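Long-range contacts in pectate lyase 1 (Juniperus ashei, PDB 1PXZ), which cleaves de-esterified pectin (polygalacturonate) by calcium-dependent elimination, though with low activity, and is a major allergen of cedar pollen: residues N2-G10 with M19-G27; P259-A270 with W294-N305. All blocks are in the same frame, centred on the assembly; numbering follows the deposited sequence.

Interaction 1: N2-G10 with M19-G27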
loop_
_atom_site.group_PDB
_atom_site.type_symbol
_atom_site.label_atom_id
_atom_site.label_comp_id
_atom_site.label_asym_id
_atom_site.label_seq_id
_atom_site.Cartn_x
_atom_site.Cartn_y
_atom_site.Cartn_z
ATOM N N ASN A 2 5.853 10.476 13.454
ATOM C CA ASN A 2 6.851 10.143 12.439
ATOM C C ASN A 2 6.882 11.292 11.432
ATOM O O ASN A 2 6.013 12.160 11.596
ATOM C CB ASN A 2 6.521 8.780 11.846
ATOM C CG ASN A 2 5.263 8.702 11.016
ATOM O OD1 ASN A 2 4.957 9.543 10.170
ATOM N ND2 ASN A 2 4.537 7.613 11.277
ATOM N N PRO A 3 7.826 11.325 10.516
ATOM C CA PRO A 3 7.936 12.442 9.566
ATOM C C PRO A 3 6.708 12.717 8.711
ATOM O O PRO A 3 6.565 13.850 8.242
ATOM C CB PRO A 3 9.074 11.995 8.623
ATOM C CG PRO A 3 9.937 11.133 9.499
ATOM C CD PRO A 3 8.949 10.355 10.316
ATOM N N ILE A 4 5.858 11.723 8.472
ATOM C CA ILE A 4 4.647 11.991 7.670
ATOM C C ILE A 4 3.611 12.616 8.582
ATOM O O ILE A 4 3.096 13.704 8.363
ATOM C CB ILE A 4 4.105 10.726 7.008
ATOM C CG1 ILE A 4 5.093 10.099 6.004
ATOM C CG2 ILE A 4 2.768 11.007 6.348
ATOM C CD1 ILE A 4 4.631 8.778 5.415
ATOM N N ASP A 5 3.297 11.932 9.680
ATOM C CA ASP A 5 2.199 12.419 10.518
ATOM C C ASP A 5 2.524 13.754 11.145
ATOM O O ASP A 5 1.648 14.574 11.441
ATOM C CB ASP A 5 1.933 11.379 11.604
ATOM C CG ASP A 5 1.157 10.167 11.124
ATOM O OD1 ASP A 5 0.882 10.026 9.929
ATOM O OD2 ASP A 5 0.789 9.324 11.961
ATOM N N SER A 6 3.822 13.980 11.406
ATOM C CA SER A 6 4.144 15.247 12.081
ATOM C C SER A 6 3.737 16.461 11.246
ATOM O O SER A 6 3.431 17.525 11.773
ATOM C CB SER A 6 5.646 15.318 12.408
ATOM O OG SER A 6 6.351 15.499 11.184
ATOM N N CYS A 7 3.720 16.277 9.950
ATOM C CA CYS A 7 3.466 17.324 8.963
ATOM C C CYS A 7 2.009 17.751 9.011
ATOM O O CYS A 7 1.754 18.944 8.838
ATOM C CB CYS A 7 3.867 16.804 7.583
ATOM S SG CYS A 7 3.429 17.808 6.146
ATOM N N TRP A 8 1.041 16.866 9.251
ATOM C CA TRP A 8 -0.352 17.330 9.245
ATOM C C TRP A 8 -1.031 17.177 10.589
ATOM O O TRP A 8 -2.182 17.581 10.819
ATOM C CB TRP A 8 -1.146 16.581 8.169
ATOM C CG TRP A 8 -1.275 15.115 8.388
ATOM C CD1 TRP A 8 -0.352 14.197 7.931
ATOM C CD2 TRP A 8 -2.287 14.366 9.061
ATOM N NE1 TRP A 8 -0.742 12.930 8.287
ATOM C CE2 TRP A 8 -1.925 13.005 8.980
ATOM C CE3 TRP A 8 -3.467 14.701 9.727
ATOM C CZ2 TRP A 8 -2.708 11.996 9.541
ATOM C CZ3 TRP A 8 -4.251 13.702 10.290
ATOM C CH2 TRP A 8 -3.857 12.361 10.186
ATOM N N ARG A 9 -0.342 16.590 11.563
ATOM C CA ARG A 9 -0.916 16.531 12.905
ATOM C C ARG A 9 -0.242 17.450 13.909
ATOM O O ARG A 9 -0.658 17.493 15.067
ATOM C CB ARG A 9 -0.843 15.081 13.424
ATOM C CG ARG A 9 -1.274 14.079 12.361
ATOM C CD ARG A 9 -1.482 12.684 12.925
ATOM N NE ARG A 9 -2.704 12.580 13.720
ATOM C CZ ARG A 9 -3.213 11.415 14.121
ATOM N NH1 ARG A 9 -2.610 10.270 13.808
ATOM N NH2 ARG A 9 -4.329 11.422 14.839
ATOM N N GLY A 10 0.795 18.192 13.543
ATOM C CA GLY A 10 1.506 19.040 14.478
ATOM C C GLY A 10 0.885 20.393 14.745
ATOM O O GLY A 10 0.715 20.786 15.907
ATOM N N MET A 19 -7.344 18.865 3.535
ATOM C CA MET A 19 -6.422 18.654 2.415
ATOM C C MET A 19 -4.967 18.916 2.771
ATOM O O MET A 19 -4.062 18.749 1.954
ATOM C CB MET A 19 -6.842 19.535 1.235
ATOM C CG MET A 19 -8.238 19.155 0.708
ATOM S SD MET A 19 -8.524 20.041 -0.827
ATOM C CE MET A 19 -10.041 19.342 -1.440
ATOM N N LYS A 20 -4.712 19.326 4.014
ATOM C CA LYS A 20 -3.313 19.478 4.422
ATOM C C LYS A 20 -2.574 18.150 4.303
ATOM O O LYS A 20 -1.380 18.140 4.019
ATOM C CB LYS A 20 -3.241 19.978 5.857
ATOM C CG LYS A 20 -1.839 20.266 6.362
ATOM C CD LYS A 20 -1.900 21.043 7.662
ATOM C CE LYS A 20 -0.533 21.646 7.977
ATOM N NZ LYS A 20 -0.298 21.693 9.448
ATOM N N LEU A 21 -3.285 17.051 4.528
ATOM C CA LEU A 21 -2.704 15.712 4.358
ATOM C C LEU A 21 -1.919 15.577 3.069
ATOM O O LEU A 21 -0.838 14.985 3.016
ATOM C CB LEU A 21 -3.839 14.672 4.400
ATOM C CG LEU A 21 -3.413 13.216 4.196
ATOM C CD1 LEU A 21 -2.604 12.715 5.382
ATOM C CD2 LEU A 21 -4.628 12.337 3.935
ATOM N N ALA A 22 -2.437 16.148 1.982
ATOM C CA ALA A 22 -1.813 15.925 0.687
ATOM C C ALA A 22 -0.451 16.618 0.569
ATOM O O ALA A 22 0.301 16.311 -0.353
ATOM C CB ALA A 22 -2.728 16.382 -0.444
ATOM N N ASP A 23 -0.115 17.517 1.476
ATOM C CA ASP A 23 1.196 18.167 1.416
ATOM C C ASP A 23 2.270 17.346 2.111
ATOM O O ASP A 23 3.419 17.784 2.212
ATOM C CB ASP A 23 1.168 19.538 2.105
ATOM C CG ASP A 23 0.185 20.504 1.473
ATOM O OD1 ASP A 23 -0.104 20.341 0.274
ATOM O OD2 ASP A 23 -0.302 21.415 2.175
ATOM N N CYS A 24 1.945 16.169 2.631
ATOM C CA CYS A 24 2.830 15.550 3.618
ATOM C C CYS A 24 3.379 14.199 3.211
ATOM O O CYS A 24 4.024 13.535 4.044
ATOM C CB CYS A 24 2.034 15.419 4.931
ATOM S SG CYS A 24 1.554 17.050 5.595
ATOM N N ALA A 25 3.159 13.784 1.976
ATOM C CA ALA A 25 3.702 12.492 1.548
ATOM C C ALA A 25 5.229 12.562 1.420
ATOM O O ALA A 25 5.752 13.613 1.039
ATOM C CB ALA A 25 3.074 12.068 0.227
ATOM N N VAL A 26 5.899 11.467 1.729
ATOM C CA VAL A 26 7.347 11.308 1.618
ATOM C C VAL A 26 7.631 10.072 0.760
ATOM O O VAL A 26 6.730 9.274 0.477
ATOM C CB VAL A 26 8.105 11.198 2.953
ATOM C CG1 VAL A 26 7.813 12.430 3.821
ATOM C CG2 VAL A 26 7.769 9.939 3.732
ATOM N N GLY A 27 8.890 9.919 0.317
ATOM C CA GLY A 27 9.188 8.721 -0.458
ATOM C C GLY A 27 8.809 8.895 -1.913
ATOM O O GLY A 27 8.532 10.015 -2.340
HETATM O O HOH W 1 5.956 14.871 5.587
HETATM O O HOH W 2 0.701 20.390 11.328
#
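Cys7 with Cys24 and Trp8 with Leu21 are the two places where the backbones come equally near, CA to CA 5.7 Å in each. The first segment holds the helix 5-9; in the second, residues 19-23 carry on a 3-10 segment that begins earlier in the chain, with Cys24 following. Side chains do most of the joining. The sulfur of Cys7 is anti to the backbone N (chi1 171°) and leaves the helix toward its partner, forming a disulfide of 2.1 Å between Cys7 SG and Cys24 SG.

Next to this bridge Trp8 is held on several sides. Its CG is tucked between backbone N and carbonyl carbon (chi1 64°), turning the indole so that Leu21 CD1 rests over one face, 3.6 Å from the centroid of the five-membered ring. Arg9 CG lies over the opposite face, and Cys24 SG meets the ring at its edge as a sulfur-aromatic contact. Farther along, Ile4 CG1 packs against Val26 CG2 at 3.5 Å.

Polar groups tie the margins. One water donates to both Pro3 O (2.9 Å) and Cys24 O (2.8 Å). Lys20 NZ, whose main partner is Asp11 in a salt bridge, makes a weak bond to Cys7 O at 3.5 Å and shares a second water with it. Asn2 OD1 caps the turn that leads into the helix, accepting from Ile4 N and Asp5 N.

Ile4 and Leu21 also touch Trp162 of strand 161-164. The whole is a disulfide-linked N-terminal segment laid against the strands of a parallel beta-helix, the fold of polysaccharide lyase family 1.

Interaction 2: P259-A270 with W294-N305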
loop_
_atom_site.group_PDB
_atom_site.type_symbol
_atom_site.label_atom_id
_atom_site.label_comp_id
_atom_site.label_asym_id
_atom_site.label_seq_id
_atom_site.Cartn_x
_atom_site.Cartn_y
_atom_site.Cartn_z
ATOM N N PRO A 259 15.236 -7.951 -7.579
ATOM C CA PRO A 259 14.789 -6.639 -7.087
ATOM C C PRO A 259 15.920 -6.056 -6.246
ATOM O O PRO A 259 16.763 -6.791 -5.705
ATOM C CB PRO A 259 13.573 -7.012 -6.221
ATOM C CG PRO A 259 14.009 -8.317 -5.623
ATOM C CD PRO A 259 14.713 -9.044 -6.755
ATOM N N THR A 260 15.925 -4.739 -6.137
ATOM C CA THR A 260 16.760 -4.011 -5.201
ATOM C C THR A 260 15.918 -3.708 -3.967
ATOM O O THR A 260 14.906 -3.025 -4.056
ATOM C CB THR A 260 17.312 -2.704 -5.822
ATOM O OG1 THR A 260 18.098 -3.121 -6.953
ATOM C CG2 THR A 260 18.203 -1.954 -4.848
ATOM N N ILE A 261 16.347 -4.226 -2.836
ATOM C CA ILE A 261 15.634 -4.063 -1.581
ATOM C C ILE A 261 16.523 -3.386 -0.554
ATOM O O ILE A 261 17.534 -3.937 -0.150
ATOM C CB ILE A 261 15.120 -5.428 -1.053
ATOM C CG1 ILE A 261 14.212 -6.101 -2.076
ATOM C CG2 ILE A 261 14.482 -5.208 0.310
ATOM C CD1 ILE A 261 13.722 -7.501 -1.746
ATOM N N LEU A 262 16.121 -2.185 -0.156
ATOM C CA LEU A 262 16.821 -1.371 0.812
ATOM C C LEU A 262 16.031 -1.335 2.113
ATOM O O LEU A 262 15.102 -0.552 2.285
ATOM C CB LEU A 262 17.097 0.026 0.252
ATOM C CG LEU A 262 17.743 0.016 -1.154
ATOM C CD1 LEU A 262 18.071 1.438 -1.589
ATOM C CD2 LEU A 262 18.993 -0.858 -1.187
ATOM N N SER A 263 16.443 -2.236 3.015
ATOM C CA SER A 263 15.834 -2.335 4.334
ATOM C C SER A 263 16.572 -1.423 5.309
ATOM O O SER A 263 17.773 -1.589 5.492
ATOM C CB SER A 263 15.867 -3.789 4.813
ATOM O OG SER A 263 15.465 -3.866 6.176
ATOM N N GLU A 264 15.876 -0.455 5.906
ATOM C CA GLU A 264 16.524 0.491 6.813
ATOM C C GLU A 264 15.677 0.797 8.026
ATOM O O GLU A 264 14.516 1.207 7.870
ATOM C CB GLU A 264 16.783 1.762 5.991
ATOM C CG GLU A 264 17.515 2.870 6.719
ATOM C CD GLU A 264 17.892 4.031 5.816
ATOM O OE1 GLU A 264 17.419 4.104 4.656
ATOM O OE2 GLU A 264 18.675 4.877 6.316
ATOM N N GLY A 265 16.203 0.600 9.225
ATOM C CA GLY A 265 15.494 0.996 10.426
ATOM C C GLY A 265 14.226 0.216 10.694
ATOM O O GLY A 265 13.317 0.722 11.384
ATOM N N ASN A 266 14.109 -1.010 10.212
ATOM C CA ASN A 266 12.963 -1.869 10.532
ATOM C C ASN A 266 13.175 -2.593 11.851
ATOM O O ASN A 266 14.327 -2.724 12.283
ATOM C CB ASN A 266 12.767 -2.882 9.397
ATOM C CG ASN A 266 12.416 -2.163 8.105
ATOM O OD1 ASN A 266 11.374 -1.495 8.065
ATOM N ND2 ASN A 266 13.246 -2.292 7.085
ATOM N N SER A 267 12.108 -3.072 12.481
ATOM C CA SER A 267 12.271 -3.903 13.678
ATOM C C SER A 267 11.600 -5.247 13.392
ATOM O O SER A 267 10.409 -5.307 13.059
ATOM C CB SER A 267 11.682 -3.229 14.904
ATOM O OG SER A 267 11.693 -4.104 16.035
ATOM N N PHE A 268 12.375 -6.328 13.480
ATOM C CA PHE A 268 11.884 -7.640 13.087
ATOM C C PHE A 268 11.858 -8.554 14.312
ATOM O O PHE A 268 12.924 -8.770 14.901
ATOM C CB PHE A 268 12.767 -8.254 12.006
ATOM C CG PHE A 268 12.998 -7.503 10.710
ATOM C CD1 PHE A 268 12.029 -7.477 9.709
ATOM C CD2 PHE A 268 14.194 -6.820 10.488
ATOM C CE1 PHE A 268 12.283 -6.784 8.530
ATOM C CE2 PHE A 268 14.449 -6.136 9.310
ATOM C CZ PHE A 268 13.486 -6.125 8.305
ATOM N N THR A 269 10.695 -9.063 14.680
ATOM C CA THR A 269 10.578 -10.047 15.767
ATOM C C THR A 269 10.289 -11.408 15.167
ATOM O O THR A 269 9.221 -11.644 14.590
ATOM C CB THR A 269 9.487 -9.622 16.767
ATOM O OG1 THR A 269 9.861 -8.365 17.339
ATOM C CG2 THR A 269 9.377 -10.650 17.886
ATOM N N ALA A 270 11.216 -12.357 15.221
ATOM C CA ALA A 270 11.074 -13.669 14.596
ATOM C C ALA A 270 10.120 -14.592 15.352
ATOM O O ALA A 270 9.949 -14.450 16.564
ATOM C CB ALA A 270 12.419 -14.414 14.473
ATOM N N TRP A 294 22.263 -9.739 -6.426
ATOM C CA TRP A 294 21.119 -8.875 -6.069
ATOM C C TRP A 294 21.479 -7.940 -4.934
ATOM O O TRP A 294 22.136 -8.257 -3.954
ATOM C CB TRP A 294 19.934 -9.756 -5.672
ATOM C CG TRP A 294 19.421 -10.693 -6.705
ATOM C CD1 TRP A 294 19.849 -10.903 -7.977
ATOM C CD2 TRP A 294 18.305 -11.589 -6.497
ATOM N NE1 TRP A 294 19.070 -11.872 -8.586
ATOM C CE2 TRP A 294 18.120 -12.307 -7.697
ATOM C CE3 TRP A 294 17.471 -11.822 -5.401
ATOM C CZ2 TRP A 294 17.113 -13.268 -7.840
ATOM C CZ3 TRP A 294 16.468 -12.778 -5.544
ATOM C CH2 TRP A 294 16.306 -13.484 -6.752
ATOM N N VAL A 295 21.035 -6.688 -4.985
ATOM C CA VAL A 295 21.478 -5.759 -3.956
ATOM C C VAL A 295 20.362 -5.680 -2.909
ATOM O O VAL A 295 19.371 -4.987 -3.119
ATOM C CB VAL A 295 21.799 -4.385 -4.547
ATOM C CG1 VAL A 295 22.027 -3.368 -3.435
ATOM C CG2 VAL A 295 23.036 -4.441 -5.450
ATOM N N TRP A 296 20.551 -6.452 -1.848
ATOM C CA TRP A 296 19.612 -6.477 -0.732
ATOM C C TRP A 296 20.349 -6.015 0.515
ATOM O O TRP A 296 21.162 -6.756 1.065
ATOM C CB TRP A 296 19.020 -7.867 -0.513
ATOM C CG TRP A 296 18.089 -8.351 -1.579
ATOM C CD1 TRP A 296 17.962 -7.940 -2.866
ATOM C CD2 TRP A 296 17.112 -9.400 -1.413
ATOM N NE1 TRP A 296 16.991 -8.640 -3.519
ATOM C CE2 TRP A 296 16.451 -9.548 -2.637
ATOM C CE3 TRP A 296 16.744 -10.219 -0.333
ATOM C CZ2 TRP A 296 15.434 -10.485 -2.826
ATOM C CZ3 TRP A 296 15.728 -11.154 -0.518
ATOM C CH2 TRP A 296 15.086 -11.272 -1.766
ATOM N N ARG A 297 20.073 -4.797 0.964
ATOM C CA ARG A 297 20.806 -4.218 2.073
ATOM C C ARG A 297 19.967 -4.052 3.342
ATOM O O ARG A 297 18.765 -3.764 3.269
ATOM C CB ARG A 297 21.352 -2.839 1.703
ATOM C CG ARG A 297 22.005 -2.754 0.337
ATOM C CD ARG A 297 23.085 -1.673 0.359
ATOM N NE ARG A 297 22.526 -0.333 0.517
ATOM C CZ ARG A 297 22.380 0.494 -0.516
ATOM N NH1 ARG A 297 22.760 0.067 -1.717
ATOM N NH2 ARG A 297 21.870 1.710 -0.351
ATOM N N SER A 298 20.634 -4.248 4.477
ATOM C CA SER A 298 20.023 -4.023 5.788
ATOM C C SER A 298 20.837 -2.978 6.546
ATOM O O SER A 298 22.019 -3.215 6.829
ATOM C CB SER A 298 19.935 -5.333 6.571
ATOM O OG SER A 298 19.639 -5.104 7.937
ATOM N N THR A 299 20.245 -1.833 6.865
ATOM C CA THR A 299 20.912 -0.747 7.561
ATOM C C THR A 299 20.200 -0.325 8.829
ATOM O O THR A 299 19.036 0.092 8.720
ATOM C CB THR A 299 20.980 0.494 6.633
ATOM O OG1 THR A 299 21.558 0.077 5.376
ATOM C CG2 THR A 299 21.850 1.583 7.224
ATOM N N ARG A 300 20.830 -0.385 9.986
ATOM C CA ARG A 300 20.275 0.019 11.278
ATOM C C ARG A 300 18.939 -0.647 11.593
ATOM O O ARG A 300 18.098 -0.075 12.281
ATOM C CB ARG A 300 20.141 1.552 11.346
ATOM C CG ARG A 300 21.511 2.206 11.091
ATOM C CD ARG A 300 21.481 3.714 11.194
ATOM N NE ARG A 300 20.763 4.292 10.056
ATOM C CZ ARG A 300 19.741 5.135 10.159
ATOM N NH1 ARG A 300 19.301 5.521 11.346
ATOM N NH2 ARG A 300 19.163 5.593 9.055
ATOM N N ASP A 301 18.759 -1.852 11.087
ATOM C CA ASP A 301 17.604 -2.693 11.439
ATOM C C ASP A 301 17.770 -3.194 12.859
ATOM O O ASP A 301 18.878 -3.269 13.386
ATOM C CB ASP A 301 17.477 -3.854 10.462
ATOM C CG ASP A 301 16.916 -3.487 9.093
ATOM O OD1 ASP A 301 16.135 -2.507 8.998
ATOM O OD2 ASP A 301 17.237 -4.177 8.090
ATOM N N ALA A 302 16.668 -3.539 13.516
ATOM C CA ALA A 302 16.742 -4.160 14.841
ATOM C C ALA A 302 16.199 -5.585 14.753
ATOM O O ALA A 302 15.256 -5.786 13.974
ATOM C CB ALA A 302 16.003 -3.333 15.867
ATOM N N PHE A 303 16.765 -6.528 15.506
ATOM C CA PHE A 303 16.406 -7.938 15.361
ATOM C C PHE A 303 16.067 -8.523 16.723
ATOM O O PHE A 303 16.845 -8.424 17.656
ATOM C CB PHE A 303 17.532 -8.782 14.730
ATOM C CG PHE A 303 17.874 -8.261 13.339
ATOM C CD1 PHE A 303 17.159 -8.688 12.246
ATOM C CD2 PHE A 303 18.892 -7.346 13.139
ATOM C CE1 PHE A 303 17.439 -8.199 10.981
ATOM C CE2 PHE A 303 19.189 -6.843 11.885
ATOM C CZ PHE A 303 18.455 -7.277 10.802
ATOM N N ILE A 304 14.892 -9.124 16.821
ATOM C CA ILE A 304 14.440 -9.636 18.111
ATOM C C ILE A 304 14.143 -11.122 17.970
ATOM O O ILE A 304 13.729 -11.600 16.905
ATOM C CB ILE A 304 13.211 -8.831 18.556
ATOM C CG1 ILE A 304 13.506 -7.335 18.725
ATOM C CG2 ILE A 304 12.600 -9.408 19.822
ATOM C CD1 ILE A 304 12.268 -6.470 18.837
ATOM N N ASN A 305 14.368 -11.871 19.046
ATOM C CA ASN A 305 14.033 -13.287 19.087
ATOM C C ASN A 305 14.751 -14.072 18.011
ATOM O O ASN A 305 14.193 -15.040 17.491
ATOM C CB ASN A 305 12.510 -13.527 18.957
ATOM C CG ASN A 305 12.116 -14.878 19.542
ATOM O OD1 ASN A 305 12.613 -15.256 20.615
ATOM N ND2 ASN A 305 11.241 -15.662 18.918
HETATM O O HOH W 3 19.539 -5.837 -7.313
HETATM O O HOH W 4 19.532 -0.503 3.548
#
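Ser263 and Asp301 meet because the serine OG stands anti to the backbone N (chi1 171°) while the aspartate CG turns back beside its own (chi1 -76°). They join successive coils of a parallel beta-helix: strands 260-264 and 296-299 run 4.7 Å apart at 10°, and strands 267-269 and 302-304 pair likewise after a corner.

At that corner the Asp301 carboxylate is gripped through both oxygens. OD2 accepts Ser263 OG on its syn side (2.6 Å) and Ser298 OG on its anti side, while OD1 takes Asn266 N at 2.8 Å. Asn266 OD1 likewise accepts Asn243 N one coil earlier, and its ND2 donates to Val240 O and to that same Ser263 OG. Asp301 lies alongside Asn266, consistent with its continuing the asparagine stack known in pectate lyases.

Side chains on the face of Ile261 and Trp296 line up from coil to coil. Ile261 CD1 sits over the Trp296 six-membered ring in a CH-pi contact, 3.7 Å from its centroid; the Phe268 and Phe303 rings, centroids 5.6 Å apart, are nearly parallel but hardly overlap. Opposite, Leu262 CD2 lies over the centre of the Arg297 guanidinium. Arg300 NH2 forms a salt bridge with Glu264 OE2 (2.9 Å), while His239 and Thr318 hold Glu264 OE1.

The pairing finishes beyond the strands, where Asn305 ND2 donates to Ala270 O at 2.9 Å from above the carbonyl plane.

In the fold
Two ways of fastening chain onto a beta-helix are illustrated here. Interaction 2 belongs to the helix itself, adding one coil to the next with backbone hydrogen bonds, whereas interaction 1 ties an N-terminal segment to itself by a disulfide and lays it on the outside of the strands. Their centres are 25 Å apart and their nearest atoms about 11 Å apart, so they do not touch. Interaction 1 lies away from the probable calcium-binding and predicted catalytic residues. Interaction 2 comes nearer to catalysis, the side chain of Ile261 being about 11 Å from that of Arg229, the predicted active-site residue. Its segment 294-305 also largely coincides with an IgE-binding region, residues 296-306.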